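Local coordinates for protein ebony (Drosophila melanogaster, PDB 6DYM) that probably forms the amide bond joining beta-alanine to biogenic amines, this chain being the C-terminal condensation domain of the nonribosomal peptide synthetase Ebony, at residues Glu57-Tyr65 with Met143-Lys154. Residues are numbered along the deposited sequence; the frame is centred on the assembly and turned at random.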
loop_
_atom_site.group_PDB
_atom_site.type_symbol
_atom_site.label_atom_id
_atom_site.label_comp_id
_atom_site.label_asym_id
_atom_site.label_seq_id
_atom_site.Cartn_x
_atom_site.Cartn_y
_atom_site.Cartn_z
ATOM N N GLU A 57 15.892 -6.201 2.232
ATOM C CA GLU A 57 17.171 -5.610 2.624
ATOM C C GLU A 57 17.024 -4.166 3.103
ATOM O O GLU A 57 17.778 -3.731 3.982
ATOM C CB GLU A 57 18.163 -5.703 1.462
ATOM C CG GLU A 57 18.513 -7.147 1.091
ATOM C CD GLU A 57 19.967 -7.338 0.697
ATOM O OE1 GLU A 57 20.458 -6.579 -0.166
ATOM O OE2 GLU A 57 20.616 -8.253 1.248
ATOM N N ARG A 58 16.066 -3.410 2.558
ATOM C CA ARG A 58 15.855 -2.046 3.037
ATOM C C ARG A 58 15.401 -1.997 4.492
ATOM O O ARG A 58 15.573 -0.961 5.143
ATOM C CB ARG A 58 14.841 -1.327 2.149
ATOM C CG ARG A 58 15.301 -1.162 0.717
ATOM C CD ARG A 58 16.524 -0.267 0.633
ATOM N NE ARG A 58 16.883 -0.010 -0.757
ATOM C CZ ARG A 58 18.105 0.305 -1.172
ATOM N NH1 ARG A 58 19.100 0.407 -0.300
ATOM N NH2 ARG A 58 18.329 0.519 -2.462
ATOM N N ASP A 59 14.819 -3.083 5.007
ATOM C CA ASP A 59 14.483 -3.221 6.430
ATOM C C ASP A 59 13.486 -2.157 6.897
ATOM O O ASP A 59 13.611 -1.599 7.988
ATOM C CB ASP A 59 15.747 -3.200 7.298
ATOM C CG ASP A 59 15.511 -3.771 8.690
ATOM O OD1 ASP A 59 14.788 -4.784 8.812
ATOM O OD2 ASP A 59 16.048 -3.207 9.664
ATOM N N LEU A 60 12.476 -1.880 6.073
ATOM C CA LEU A 60 11.417 -0.949 6.442
ATOM C C LEU A 60 10.048 -1.609 6.497
ATOM O O LEU A 60 9.077 -0.957 6.904
ATOM C CB LEU A 60 11.370 0.233 5.464
ATOM C CG LEU A 60 12.636 1.083 5.333
ATOM C CD1 LEU A 60 12.479 2.082 4.196
ATOM C CD2 LEU A 60 12.950 1.800 6.639
ATOM N N SER A 61 9.941 -2.876 6.108
ATOM C CA SER A 61 8.679 -3.592 6.049
ATOM C C SER A 61 8.619 -4.625 7.166
ATOM O O SER A 61 9.633 -4.962 7.783
ATOM C CB SER A 61 8.504 -4.265 4.685
ATOM O OG SER A 61 8.746 -3.342 3.635
ATOM N N PHE A 62 7.413 -5.126 7.429
ATOM C CA PHE A 62 7.237 -6.096 8.502
ATOM C C PHE A 62 6.020 -6.964 8.224
ATOM O O PHE A 62 5.186 -6.652 7.371
ATOM C CB PHE A 62 7.116 -5.411 9.876
ATOM C CG PHE A 62 5.961 -4.441 9.996
ATOM C CD1 PHE A 62 4.686 -4.888 10.316
ATOM C CD2 PHE A 62 6.163 -3.079 9.830
ATOM C CE1 PHE A 62 3.633 -4.001 10.438
ATOM C CE2 PHE A 62 5.116 -2.186 9.955
ATOM C CZ PHE A 62 3.846 -2.648 10.264
ATOM N N VAL A 63 5.947 -8.077 8.949
ATOM C CA VAL A 63 4.773 -8.936 8.972
ATOM C C VAL A 63 4.180 -8.891 10.377
ATOM O O VAL A 63 4.852 -8.557 11.357
ATOM C CB VAL A 63 5.099 -10.390 8.560
ATOM C CG1 VAL A 63 5.474 -10.465 7.091
ATOM C CG2 VAL A 63 6.227 -10.949 9.425
ATOM N N VAL A 64 2.900 -9.233 10.475
ATOM C CA VAL A 64 2.202 -9.277 11.754
ATOM C C VAL A 64 1.850 -10.726 12.048
ATOM O O VAL A 64 1.168 -11.382 11.250
ATOM C CB VAL A 64 0.945 -8.395 11.756
ATOM C CG1 VAL A 64 0.191 -8.558 13.075
ATOM C CG2 VAL A 64 1.325 -6.947 11.537
ATOM N N TYR A 65 2.308 -11.217 13.195
ATOM C CA TYR A 65 2.003 -12.560 13.660
ATOM C C TYR A 65 0.823 -12.525 14.622
ATOM O O TYR A 65 0.727 -11.633 15.470
ATOM C CB TYR A 65 3.218 -13.179 14.362
ATOM C CG TYR A 65 4.246 -13.787 13.424
ATOM C CD1 TYR A 65 4.148 -15.113 13.015
ATOM C CD2 TYR A 65 5.319 -13.036 12.959
ATOM C CE1 TYR A 65 5.085 -15.672 12.160
ATOM C CE2 TYR A 65 6.263 -13.586 12.103
ATOM C CZ TYR A 65 6.140 -14.903 11.708
ATOM O OH TYR A 65 7.073 -15.457 10.859
ATOM N N MET A 143 -1.119 -2.485 12.464
ATOM C CA MET A 143 -0.129 -2.132 11.450
ATOM C C MET A 143 -0.004 -0.621 11.301
ATOM O O MET A 143 1.094 -0.101 11.085
ATOM C CB MET A 143 -0.502 -2.750 10.110
ATOM C CG MET A 143 -0.571 -4.254 10.135
ATOM S SD MET A 143 -0.560 -4.919 8.476
ATOM C CE MET A 143 -2.267 -4.717 7.998
ATOM N N GLU A 144 -1.121 0.095 11.389
ATOM C CA GLU A 144 -1.065 1.549 11.326
ATOM C C GLU A 144 -0.216 2.107 12.459
ATOM O O GLU A 144 0.576 3.039 12.265
ATOM C CB GLU A 144 -2.488 2.097 11.385
ATOM C CG GLU A 144 -2.598 3.593 11.420
ATOM C CD GLU A 144 -1.736 4.280 10.375
ATOM O OE1 GLU A 144 -1.043 5.254 10.755
ATOM O OE2 GLU A 144 -1.759 3.848 9.211
ATOM N N HIS A 145 -0.378 1.547 13.659
ATOM C CA HIS A 145 0.409 1.961 14.813
ATOM C C HIS A 145 1.880 1.612 14.636
ATOM O O HIS A 145 2.754 2.388 15.030
ATOM C CB HIS A 145 -0.163 1.307 16.081
ATOM C CG HIS A 145 0.612 1.578 17.337
ATOM N ND1 HIS A 145 1.699 0.819 17.722
ATOM C CD2 HIS A 145 0.422 2.489 18.323
ATOM C CE1 HIS A 145 2.161 1.270 18.875
ATOM N NE2 HIS A 145 1.405 2.281 19.261
ATOM N N GLU A 146 2.179 0.452 14.045
ATOM C CA GLU A 146 3.572 0.040 13.909
ATOM C C GLU A 146 4.289 0.758 12.772
ATOM O O GLU A 146 5.502 0.976 12.857
ATOM C CB GLU A 146 3.660 -1.472 13.710
ATOM C CG GLU A 146 3.396 -2.263 14.986
ATOM C CD GLU A 146 4.316 -1.846 16.122
ATOM O OE1 GLU A 146 5.551 -1.981 15.965
ATOM O OE2 GLU A 146 3.804 -1.376 17.164
ATOM N N VAL A 147 3.581 1.122 11.702
ATOM C CA VAL A 147 4.219 1.913 10.652
ATOM C C VAL A 147 4.693 3.247 11.220
ATOM O O VAL A 147 5.809 3.702 10.935
ATOM C CB VAL A 147 3.263 2.100 9.459
ATOM C CG1 VAL A 147 3.828 3.121 8.481
ATOM C CG2 VAL A 147 3.042 0.772 8.752
ATOM N N LEU A 148 3.866 3.876 12.058
ATOM C CA LEU A 148 4.278 5.101 12.739
ATOM C C LEU A 148 5.548 4.873 13.553
ATOM O O LEU A 148 6.474 5.690 13.511
ATOM C CB LEU A 148 3.141 5.608 13.634
ATOM C CG LEU A 148 1.903 6.169 12.918
ATOM C CD1 LEU A 148 0.675 6.257 13.828
ATOM C CD2 LEU A 148 2.201 7.523 12.282
ATOM N N ARG A 149 5.614 3.755 14.281
ATOM C CA ARG A 149 6.781 3.465 15.110
ATOM C C ARG A 149 8.038 3.294 14.268
ATOM O O ARG A 149 9.115 3.774 14.641
ATOM C CB ARG A 149 6.528 2.207 15.942
ATOM C CG ARG A 149 7.381 2.099 17.190
ATOM C CD ARG A 149 7.429 0.668 17.705
ATOM N NE ARG A 149 8.005 -0.240 16.718
ATOM C CZ ARG A 149 9.309 -0.391 16.519
ATOM N NH1 ARG A 149 10.174 0.307 17.243
ATOM N NH2 ARG A 149 9.749 -1.238 15.595
ATOM N N VAL A 150 7.928 2.587 13.141
ATOM C CA VAL A 150 9.081 2.410 12.265
ATOM C C VAL A 150 9.556 3.761 11.746
ATOM O O VAL A 150 10.760 4.044 11.712
ATOM C CB VAL A 150 8.733 1.439 11.121
ATOM C CG1 VAL A 150 9.833 1.427 10.052
ATOM C CG2 VAL A 150 8.489 0.039 11.677
ATOM N N ALA A 151 8.614 4.631 11.376
ATOM C CA ALA A 151 8.965 5.946 10.847
ATOM C C ALA A 151 9.816 6.742 11.835
ATOM O O ALA A 151 10.867 7.280 11.464
ATOM C CB ALA A 151 7.691 6.709 10.484
ATOM N N ARG A 152 9.374 6.838 13.098
ATOM C CA ARG A 152 10.146 7.586 14.093
ATOM C C ARG A 152 11.483 6.914 14.371
ATOM O O ARG A 152 12.528 7.573 14.409
ATOM C CB ARG A 152 9.374 7.729 15.411
ATOM C CG ARG A 152 7.868 7.707 15.331
ATOM C CD ARG A 152 7.247 8.203 16.636
ATOM N NE ARG A 152 7.490 7.281 17.750
ATOM C CZ ARG A 152 6.697 6.261 18.075
ATOM N NH1 ARG A 152 5.596 6.024 17.374
ATOM N NH2 ARG A 152 7.001 5.476 19.102
ATOM N N GLU A 153 11.462 5.599 14.591
ATOM C CA GLU A 153 12.672 4.895 14.999
ATOM C C GLU A 153 13.723 4.915 13.893
ATOM O O GLU A 153 14.928 4.939 14.170
ATOM C CB GLU A 153 12.305 3.468 15.417
ATOM C CG GLU A 153 13.371 2.416 15.187
ATOM C CD GLU A 153 12.818 1.004 15.313
ATOM O OE1 GLU A 153 12.313 0.662 16.404
ATOM O OE2 GLU A 153 12.884 0.238 14.324
ATOM N N LYS A 154 13.289 4.922 12.637
ATOM C CA LYS A 154 14.191 5.040 11.502
ATOM C C LYS A 154 14.450 6.489 11.102
ATOM O O LYS A 154 15.135 6.728 10.103
ATOM C CB LYS A 154 13.642 4.258 10.305
ATOM C CG LYS A 154 13.480 2.765 10.565
ATOM C CD LYS A 154 14.763 2.019 10.254
ATOM C CE LYS A 154 14.611 0.522 10.495
ATOM N NZ LYS A 154 15.849 -0.210 10.112
#
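F62 points its ring end-on at helix 133-153 and supplies the largest share of the buried surface. With CG between the backbone N and the carbonyl carbon (chi1 59°), the ring swings toward the helix and its far rim meets one helical turn. F62 CZ lies 3.6 Å from E146 CB, approached obliquely. V147 CG2 touches the edge at F62 CE2 (3.8 Å). M143 O, already accepting the helical bond from V147 N, also sits at that edge near the ring plane. Beyond CB the E146 chain turns away, its carboxylate held by a salt bridge from R149 NE and a hydrogen bond from H145 ND1. On the next inward-pointing strand residue, V64 CG2 packs 3.6 Å from M143 CG. At the other end V150 CG1 approaches L60 O, and the K154 chain crosses L60 CD2. K154 NZ comes to D59 OD2 from above the carboxylate plane in a salt bridge of 3.0 Å. A weak bond to D59 O joins it, tying the turn after helix 41-58 to the residue just after helix 133-153. Strand order 1-2-3-4-5-7-6 fits a GNAT-like acetyltransferase fold, in which this helix follows central strand 119-127 and packs against strand 62-66, running obliquely antiparallel to it (141°).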